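Local coordinates for protein beta-galactosidase (Trichoderma reesei, PDB 3OG2) that probably hydrolyses terminal non-reducing beta-D-galactose residues of beta-D-galactosides, as a glycoside hydrolase of family 35, at residues L434-L439 / L492-V497; V517-T522 / V527-T532; A80-K85 / G93-E98. All coordinates share one frame; numbering follows the deposited sequence.

Interaction 1 of 3, residues L434-L439 / L492-V497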
loop_
_atom_site.group_PDB
_atom_site.type_symbol
_atom_site.label_atom_id
_atom_site.label_comp_id
_atom_site.label_asym_id
_atom_site.label_seq_id
_atom_site.Cartn_x
_atom_site.Cartn_y
_atom_site.Cartn_z
ATOM N N LEU A 434 43.665 4.334 -2.275
ATOM C CA LEU A 434 44.007 3.210 -3.156
ATOM C C LEU A 434 43.183 3.179 -4.431
ATOM O O LEU A 434 41.971 3.344 -4.348
ATOM C CB LEU A 434 43.759 1.883 -2.443
ATOM C CG LEU A 434 44.534 1.682 -1.154
ATOM C CD1 LEU A 434 44.055 0.422 -0.465
ATOM C CD2 LEU A 434 46.011 1.669 -1.482
ATOM N N THR A 435 43.776 2.903 -5.561
ATOM C CA THR A 435 43.054 2.628 -6.796
ATOM C C THR A 435 42.714 1.128 -6.774
ATOM O O THR A 435 43.616 0.265 -6.634
ATOM C CB THR A 435 43.793 3.036 -8.076
ATOM O OG1 THR A 435 43.925 4.471 -8.129
ATOM C CG2 THR A 435 42.972 2.613 -9.288
ATOM N N ILE A 436 41.421 0.910 -6.899
ATOM C CA ILE A 436 40.905 -0.448 -6.761
ATOM C C ILE A 436 40.177 -0.785 -8.045
ATOM O O ILE A 436 39.403 0.088 -8.524
ATOM C CB ILE A 436 39.930 -0.443 -5.565
ATOM C CG1 ILE A 436 40.656 -0.146 -4.234
ATOM C CG2 ILE A 436 39.151 -1.749 -5.495
ATOM C CD1 ILE A 436 39.712 0.580 -3.294
ATOM N N PRO A 437 40.314 -1.975 -8.598
ATOM C CA PRO A 437 41.057 -3.141 -8.076
ATOM C C PRO A 437 42.576 -3.055 -7.952
ATOM O O PRO A 437 43.300 -2.689 -8.868
ATOM C CB PRO A 437 40.732 -4.250 -9.101
ATOM C CG PRO A 437 39.360 -3.798 -9.554
ATOM C CD PRO A 437 39.498 -2.315 -9.793
ATOM N N GLN A 438 43.087 -3.444 -6.788
ATOM C CA GLN A 438 44.527 -3.474 -6.579
ATOM C C GLN A 438 45.174 -4.632 -7.280
ATOM O O GLN A 438 46.413 -4.615 -7.401
ATOM C CB GLN A 438 44.794 -3.581 -5.063
ATOM C CG GLN A 438 44.495 -2.272 -4.313
ATOM C CD GLN A 438 45.819 -1.517 -4.294
ATOM O OE1 GLN A 438 46.784 -1.997 -3.678
ATOM N NE2 GLN A 438 45.851 -0.361 -4.981
ATOM N N LEU A 439 44.431 -5.666 -7.659
ATOM C CA LEU A 439 45.029 -6.815 -8.332
ATOM C C LEU A 439 44.710 -6.776 -9.804
ATOM O O LEU A 439 44.853 -7.817 -10.462
ATOM C CB LEU A 439 44.564 -8.138 -7.666
ATOM C CG LEU A 439 45.104 -8.318 -6.236
ATOM C CD1 LEU A 439 44.449 -9.541 -5.645
ATOM C CD2 LEU A 439 46.607 -8.419 -6.300
ATOM N N LEU A 492 33.442 -8.118 -12.048
ATOM C CA LEU A 492 34.632 -8.364 -11.263
ATOM C C LEU A 492 34.567 -7.512 -10.008
ATOM O O LEU A 492 34.273 -6.320 -10.113
ATOM C CB LEU A 492 35.900 -7.983 -12.006
ATOM C CG LEU A 492 37.249 -8.154 -11.286
ATOM C CD1 LEU A 492 37.595 -9.621 -11.046
ATOM C CD2 LEU A 492 38.387 -7.520 -12.107
ATOM N N HIS A 493 34.850 -8.126 -8.869
ATOM C CA HIS A 493 34.884 -7.391 -7.603
ATOM C C HIS A 493 36.141 -7.711 -6.823
ATOM O O HIS A 493 36.797 -8.742 -7.047
ATOM C CB HIS A 493 33.667 -7.790 -6.736
ATOM C CG HIS A 493 32.453 -7.103 -7.303
ATOM N ND1 HIS A 493 32.335 -5.738 -7.122
ATOM C CD2 HIS A 493 31.399 -7.500 -8.047
ATOM C CE1 HIS A 493 31.213 -5.343 -7.720
ATOM N NE2 HIS A 493 30.665 -6.405 -8.274
ATOM N N GLU A 494 36.509 -6.780 -5.930
ATOM C CA GLU A 494 37.677 -7.010 -5.079
ATOM C C GLU A 494 37.375 -6.507 -3.674
ATOM O O GLU A 494 36.687 -5.469 -3.529
ATOM C CB GLU A 494 38.885 -6.305 -5.717
ATOM C CG GLU A 494 40.165 -6.711 -4.996
ATOM C CD GLU A 494 41.340 -5.960 -5.622
ATOM O OE1 GLU A 494 41.839 -6.397 -6.696
ATOM O OE2 GLU A 494 41.676 -4.891 -5.033
ATOM N N PHE A 495 37.889 -7.205 -2.676
ATOM C CA PHE A 495 37.800 -6.709 -1.309
ATOM C C PHE A 495 39.104 -7.078 -0.601
ATOM O O PHE A 495 39.839 -7.967 -1.033
ATOM C CB PHE A 495 36.582 -7.201 -0.540
ATOM C CG PHE A 495 36.474 -8.693 -0.394
ATOM C CD1 PHE A 495 36.037 -9.481 -1.477
ATOM C CD2 PHE A 495 36.763 -9.256 0.829
ATOM C CE1 PHE A 495 35.894 -10.859 -1.297
ATOM C CE2 PHE A 495 36.644 -10.616 1.007
ATOM C CZ PHE A 495 36.196 -11.402 -0.058
ATOM N N ALA A 496 39.348 -6.381 0.488
ATOM C CA ALA A 496 40.585 -6.645 1.204
ATOM C C ALA A 496 40.244 -6.669 2.699
ATOM O O ALA A 496 39.480 -5.840 3.175
ATOM C CB ALA A 496 41.622 -5.586 0.921
ATOM N N VAL A 497 40.830 -7.612 3.401
ATOM C CA VAL A 497 40.567 -7.827 4.811
ATOM C C VAL A 497 41.838 -7.552 5.595
ATOM O O VAL A 497 42.885 -8.153 5.308
ATOM C CB VAL A 497 40.061 -9.255 5.107
ATOM C CG1 VAL A 497 39.689 -9.393 6.576
ATOM C CG2 VAL A 497 38.846 -9.576 4.217
#
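The carboxylate of Glu494 grips two consecutive backbone amides of the turn that follows strand 434-436. Its polar bonds form a fork: Gln438 N donates to the syn lone pair of Glu494 OE2, 2.7 Å away, and Leu439 N donates to Glu494 OE1 over 2.9 Å, arriving on the syn side but 18° out of the carboxylate plane. Glu494 is extended, with CG anti to its backbone N (chi1 -170°), which carries the acid straight from strand 492-497 to the turn. Each oxygen has a further hydrogen-bond partner, Tyr466 OH at OE2 and Gln530 NE2 at OE1.

Aliphatic contacts fence in the same group. Pro437, which follows a cis peptide bond, lays CB 3.4 Å from Glu494 OE1, and Leu439 CB comes equally near that oxygen. Ile436 CG2 is more distant, 4.1 Å from Glu494 OE2.

The bent side chain of Gln438 leads away and folds back, NE2 donating to Thr435 O over 2.8 Å.

One buried carboxylate thus ties the turn leaving the edge strand of a three-stranded sheet to the larger antiparallel sheet of domain 2. Four hydrogen bonds hold its rotation, and the three N-H donors among them would probably favour the ionised form.

Interaction 2 of 3, residues V517-T522 / V527-T532; sequences VTIHTT and VVLQWT
Ile519 and Val527 pack side by side on one face of an antiparallel beta hairpin, their methyls CG2 and CG1 just 3.5 Å apart. This is the tight part of the contact. Ile519 stands in a non-hydrogen-bonded pair with Leu529, and its CG1 lies 4.1 Å from Leu529 CD2. Val527 holds CG1 anti to the backbone N (chi1 -177°), which leaves CG1 between Ile519 and Thr521, whose OG1 is 3.7 Å from it. Val517 extends this apolar row beyond the paired residues, meeting Trp531 CB to CB.

The backbones are joined at two hydrogen-bonded pairs, Thr518 with Gln530 and His520 with Val528. Thr518 N reaches Gln530 O at 2.9 Å and His520 N reaches Val528 O at 2.8 Å; the return bonds from Gln530 N and Val528 N complete both rings.

On the other face the loose part is at Thr518 and the exposed His520, although Leu439 lies on His520, Val528 and Gln530 there. Thr518 OG1 lies beside Gln530 CB, 3.6 Å away. A water spans the pair: it donates to Gln530 OE1 at 2.8 Å and is also hydrogen-bonded to Thr518 OG1 at 3.2 Å. The other end of the Gln530 amide, NE2, is held by Glu494 OE1.

Strand 518-521 is the outermost of its sheet within the chain, while strand 527-532 is paired on its far side with strand 492-497. Beneath the apolar face runs strand 538-542 of another sheet, where Val540 touches Val517, Ile519 and Leu529, and Leu542 touches Val527.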
loop_
_atom_site.group_PDB
_atom_site.type_symbol
_atom_site.label_atom_id
_atom_site.label_comp_id
_atom_site.label_asym_id
_atom_site.label_seq_id
_atom_site.Cartn_x
_atom_site.Cartn_y
_atom_site.Cartn_z
ATOM N N VAL A 517 37.723 -17.371 -7.455
ATOM C CA VAL A 517 38.334 -16.393 -6.553
ATOM C C VAL A 517 39.856 -16.517 -6.545
ATOM O O VAL A 517 40.447 -17.607 -6.538
ATOM C CB VAL A 517 37.686 -16.562 -5.148
ATOM C CG1 VAL A 517 37.825 -17.984 -4.636
ATOM C CG2 VAL A 517 38.324 -15.554 -4.186
ATOM N N THR A 518 40.538 -15.369 -6.550
ATOM C CA THR A 518 41.982 -15.357 -6.348
ATOM C C THR A 518 42.313 -14.601 -5.078
ATOM O O THR A 518 41.593 -13.674 -4.665
ATOM C CB THR A 518 42.751 -14.714 -7.507
ATOM O OG1 THR A 518 42.339 -13.367 -7.565
ATOM C CG2 THR A 518 42.390 -15.334 -8.858
ATOM N N ILE A 519 43.462 -14.942 -4.490
ATOM C CA ILE A 519 43.784 -14.429 -3.190
ATOM C C ILE A 519 45.242 -14.042 -3.190
ATOM O O ILE A 519 46.081 -14.859 -3.544
ATOM C CB ILE A 519 43.547 -15.481 -2.076
ATOM C CG1 ILE A 519 42.148 -16.057 -2.020
ATOM C CG2 ILE A 519 43.935 -14.839 -0.751
ATOM C CD1 ILE A 519 42.013 -17.363 -1.316
ATOM N N HIS A 520 45.527 -12.836 -2.746
ATOM C CA HIS A 520 46.911 -12.394 -2.643
ATOM C C HIS A 520 47.100 -11.716 -1.314
ATOM O O HIS A 520 46.305 -10.873 -0.888
ATOM C CB HIS A 520 47.201 -11.440 -3.792
ATOM C CG HIS A 520 47.182 -12.146 -5.112
ATOM N ND1 HIS A 520 48.281 -12.799 -5.613
ATOM C CD2 HIS A 520 46.198 -12.303 -6.038
ATOM C CE1 HIS A 520 47.980 -13.333 -6.784
ATOM N NE2 HIS A 520 46.724 -13.043 -7.064
ATOM N N THR A 521 48.156 -12.064 -0.612
ATOM C CA THR A 521 48.282 -11.518 0.746
ATOM C C THR A 521 49.475 -10.606 0.833
ATOM O O THR A 521 50.570 -10.824 0.309
ATOM C CB THR A 521 48.242 -12.750 1.672
ATOM O OG1 THR A 521 46.934 -13.383 1.485
ATOM C CG2 THR A 521 48.335 -12.363 3.128
ATOM N N THR A 522 49.376 -9.439 1.462
ATOM C CA THR A 522 50.522 -8.549 1.416
ATOM C C THR A 522 51.469 -8.843 2.559
ATOM O O THR A 522 51.142 -9.661 3.418
ATOM C CB THR A 522 49.990 -7.128 1.640
ATOM O OG1 THR A 522 49.532 -7.141 3.019
ATOM C CG2 THR A 522 48.831 -6.778 0.716
ATOM N N VAL A 527 44.712 -9.380 3.301
ATOM C CA VAL A 527 44.366 -10.366 2.301
ATOM C C VAL A 527 43.478 -9.711 1.246
ATOM O O VAL A 527 42.420 -9.141 1.578
ATOM C CB VAL A 527 43.654 -11.549 2.997
ATOM C CG1 VAL A 527 43.373 -12.591 1.902
ATOM C CG2 VAL A 527 44.425 -12.170 4.166
ATOM N N VAL A 528 43.865 -9.764 -0.001
ATOM C CA VAL A 528 43.118 -9.180 -1.086
ATOM C C VAL A 528 42.532 -10.288 -1.952
ATOM O O VAL A 528 43.244 -11.198 -2.376
ATOM C CB VAL A 528 44.005 -8.239 -1.932
ATOM C CG1 VAL A 528 43.177 -7.568 -3.009
ATOM C CG2 VAL A 528 44.722 -7.234 -1.023
ATOM N N LEU A 529 41.203 -10.197 -2.143
ATOM C CA LEU A 529 40.483 -11.252 -2.847
ATOM C C LEU A 529 39.764 -10.641 -4.025
ATOM O O LEU A 529 39.081 -9.654 -3.849
ATOM C CB LEU A 529 39.428 -11.913 -1.929
ATOM C CG LEU A 529 40.021 -12.635 -0.708
ATOM C CD1 LEU A 529 40.113 -11.637 0.479
ATOM C CD2 LEU A 529 39.231 -13.841 -0.254
ATOM N N GLN A 530 39.915 -11.235 -5.196
ATOM C CA GLN A 530 39.219 -10.825 -6.394
ATOM C C GLN A 530 38.322 -11.972 -6.861
ATOM O O GLN A 530 38.712 -13.148 -6.782
ATOM C CB GLN A 530 40.250 -10.483 -7.477
ATOM C CG GLN A 530 39.729 -9.504 -8.494
ATOM C CD GLN A 530 40.882 -9.002 -9.344
ATOM O OE1 GLN A 530 41.250 -9.793 -10.184
ATOM N NE2 GLN A 530 41.354 -7.814 -9.113
ATOM N N TRP A 531 37.135 -11.667 -7.382
ATOM C CA TRP A 531 36.289 -12.741 -7.837
ATOM C C TRP A 531 35.358 -12.148 -8.887
ATOM O O TRP A 531 35.100 -10.929 -8.842
ATOM C CB TRP A 531 35.507 -13.330 -6.665
ATOM C CG TRP A 531 34.785 -12.283 -5.807
ATOM C CD1 TRP A 531 35.189 -11.273 -4.978
ATOM C CD2 TRP A 531 33.360 -12.164 -5.716
ATOM N NE1 TRP A 531 34.108 -10.592 -4.414
ATOM C CE2 TRP A 531 32.972 -11.091 -4.826
ATOM C CE3 TRP A 531 32.325 -12.938 -6.341
ATOM C CZ2 TRP A 531 31.656 -10.747 -4.536
ATOM C CZ3 TRP A 531 31.056 -12.572 -6.038
ATOM C CH2 TRP A 531 30.727 -11.542 -5.182
ATOM N N THR A 532 34.877 -12.983 -9.785
ATOM C CA THR A 532 33.884 -12.520 -10.750
ATOM C C THR A 532 32.562 -13.198 -10.442
ATOM O O THR A 532 32.505 -14.431 -10.396
ATOM C CB THR A 532 34.348 -12.849 -12.189
ATOM O OG1 THR A 532 35.532 -12.081 -12.449
ATOM C CG2 THR A 532 33.294 -12.421 -13.196
HETATM O O HOH W 1 41.016 -12.587 -10.354
#

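Interaction 3 of 3, residues A80-K85 / G93-E98; sequences ALLEGK and GIFSLE
Phe95 packs against Leu81 and Leu82 in the TIM-barrel domain of this family 35 enzyme, where the chain passes from the short, weakly bonded helix about 79-82 to helix 98-107. The contact is buried and has no hydrogen bond. Leu81 CB lies 3.9 Å from Phe95 CE1, and the leucine's two methyls also close on CE1, its side chain crossing the phenylalanine at about a right angle. Leu82 works at the root of the ring: CD2 sits 3.7 Å from Phe95 CB. Leu81 O lies over one face of the Phe95 ring and Ile94 CG1 over the opposite face, 3.6 Å from the plane and offset toward the rim.

Phe95 belongs to a 3-10 segment, and its CG, anti to the carbonyl carbon (chi1 -62°), sends the ring out to Leu81 while CB stays at Leu82. Beyond, Phe50 and Leu840 touch Leu81, while Val77 of a loop and Ile157 of helix 144-163 touch Leu82. The side chain of Leu81 is about 8 Å from that of Ile119, a galactose-binding residue.

The turn holding Phe95 is closed by Ser96 N donating to Gly93 O. Ser96 OG then accepts a capping bond from Glu98 N, 3.0 Å long.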
loop_
_atom_site.group_PDB
_atom_site.type_symbol
_atom_site.label_atom_id
_atom_site.label_comp_id
_atom_site.label_asym_id
_atom_site.label_seq_id
_atom_site.Cartn_x
_atom_site.Cartn_y
_atom_site.Cartn_z
ATOM N N ALA A 80 -13.072 8.565 7.774
ATOM C CA ALA A 80 -14.386 8.344 7.150
ATOM C C ALA A 80 -14.942 6.953 7.504
ATOM O O ALA A 80 -16.160 6.783 7.492
ATOM C CB ALA A 80 -14.284 8.472 5.632
ATOM N N LEU A 81 -14.062 5.974 7.803
ATOM C CA LEU A 81 -14.577 4.633 8.200
ATOM C C LEU A 81 -14.924 4.535 9.669
ATOM O O LEU A 81 -15.681 3.616 10.014
ATOM C CB LEU A 81 -13.505 3.582 7.840
ATOM C CG LEU A 81 -13.310 3.405 6.305
ATOM C CD1 LEU A 81 -12.078 2.524 6.082
ATOM C CD2 LEU A 81 -14.547 2.799 5.688
ATOM N N LEU A 82 -14.336 5.435 10.490
ATOM C CA LEU A 82 -14.496 5.302 11.944
ATOM C C LEU A 82 -15.477 6.269 12.529
ATOM O O LEU A 82 -15.852 6.108 13.704
ATOM C CB LEU A 82 -13.123 5.529 12.608
ATOM C CG LEU A 82 -12.016 4.631 12.063
ATOM C CD1 LEU A 82 -10.789 4.750 12.967
ATOM C CD2 LEU A 82 -12.434 3.164 11.980
ATOM N N GLU A 83 -15.914 7.287 11.799
ATOM C CA GLU A 83 -16.924 8.211 12.322
ATOM C C GLU A 83 -17.912 8.529 11.208
ATOM O O GLU A 83 -18.164 9.686 10.866
ATOM C CB GLU A 83 -16.293 9.469 12.948
ATOM C CG GLU A 83 -17.276 10.155 13.903
ATOM C CD GLU A 83 -16.808 11.501 14.404
ATOM O OE1 GLU A 83 -15.818 12.028 13.927
ATOM O OE2 GLU A 83 -17.489 12.054 15.309
ATOM N N GLY A 84 -18.464 7.438 10.634
ATOM C CA GLY A 84 -19.441 7.637 9.556
ATOM C C GLY A 84 -20.655 8.415 10.013
ATOM O O GLY A 84 -21.251 9.142 9.219
ATOM N N LYS A 85 -21.063 8.282 11.279
ATOM C CA LYS A 85 -22.089 9.135 11.861
ATOM C C LYS A 85 -21.449 10.180 12.757
ATOM O O LYS A 85 -20.675 9.773 13.653
ATOM C CB LYS A 85 -23.072 8.322 12.710
ATOM C CG LYS A 85 -24.132 9.217 13.272
ATOM C CD LYS A 85 -25.510 8.817 13.285
ATOM C CE LYS A 85 -26.463 9.815 14.002
ATOM N NZ LYS A 85 -27.454 9.005 14.771
ATOM N N GLY A 93 -14.103 -4.535 15.634
ATOM C CA GLY A 93 -14.098 -5.564 14.589
ATOM C C GLY A 93 -13.017 -5.310 13.564
ATOM O O GLY A 93 -11.840 -5.090 13.902
ATOM N N ILE A 94 -13.380 -5.346 12.286
ATOM C CA ILE A 94 -12.363 -5.170 11.229
ATOM C C ILE A 94 -11.783 -3.760 11.256
ATOM O O ILE A 94 -10.775 -3.536 10.566
ATOM C CB ILE A 94 -12.910 -5.525 9.845
ATOM C CG1 ILE A 94 -13.995 -4.517 9.397
ATOM C CG2 ILE A 94 -13.402 -6.954 9.817
ATOM C CD1 ILE A 94 -14.640 -4.848 8.065
ATOM N N PHE A 95 -12.403 -2.822 11.981
ATOM C CA PHE A 95 -11.898 -1.443 12.062
ATOM C C PHE A 95 -11.035 -1.217 13.307
ATOM O O PHE A 95 -10.481 -0.138 13.448
ATOM C CB PHE A 95 -13.052 -0.456 12.065
ATOM C CG PHE A 95 -13.826 -0.606 10.751
ATOM C CD1 PHE A 95 -13.291 -0.165 9.553
ATOM C CD2 PHE A 95 -15.086 -1.202 10.714
ATOM C CE1 PHE A 95 -13.958 -0.278 8.352
ATOM C CE2 PHE A 95 -15.769 -1.354 9.496
ATOM C CZ PHE A 95 -15.185 -0.895 8.308
ATOM N N SER A 96 -10.952 -2.204 14.199
ATOM C CA SER A 96 -10.032 -2.051 15.331
ATOM C C SER A 96 -8.584 -2.081 14.895
ATOM O O SER A 96 -8.161 -2.914 14.069
ATOM C CB SER A 96 -10.257 -3.227 16.284
ATOM O OG SER A 96 -9.343 -3.163 17.384
ATOM N N LEU A 97 -7.766 -1.220 15.511
ATOM C CA LEU A 97 -6.338 -1.291 15.280
ATOM C C LEU A 97 -5.646 -2.290 16.172
ATOM O O LEU A 97 -4.455 -2.570 16.012
ATOM C CB LEU A 97 -5.732 0.096 15.564
ATOM C CG LEU A 97 -6.025 1.152 14.499
ATOM C CD1 LEU A 97 -5.472 2.500 14.887
ATOM C CD2 LEU A 97 -5.430 0.721 13.150
ATOM N N GLU A 98 -6.342 -2.838 17.163
ATOM C CA GLU A 98 -5.640 -3.683 18.122
ATOM C C GLU A 98 -4.991 -4.899 17.462
ATOM O O GLU A 98 -3.829 -5.197 17.797
ATOM C CB GLU A 98 -6.576 -4.071 19.272
ATOM C CG GLU A 98 -7.091 -2.860 20.026
ATOM C CD GLU A 98 -6.081 -1.803 20.403
ATOM O OE1 GLU A 98 -5.008 -2.151 20.932
ATOM O OE2 GLU A 98 -6.359 -0.610 20.156
#

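In the fold
Along the chain interaction 3 comes first, in the TIM-barrel domain, followed by interaction 1 and then interaction 2, both in domain 2. The latter two are neighbours, their centres about 8 Å apart. Strands 492-497 and 527-532 lie next to each other in one antiparallel sheet, joined by probable backbone hydrogen bonds such as His493 N to Trp531 O, and Leu439 packs on His520. The turn after strand 434-436 is thereby linked through the sheet to the outer hairpin. Interaction 3 lies on the opposite side of the chain's centre, its own centre about 57 and 60 Å from theirs. Only it approaches the galactose site; the other two lie in a beta-rich domain away from the annotated sites.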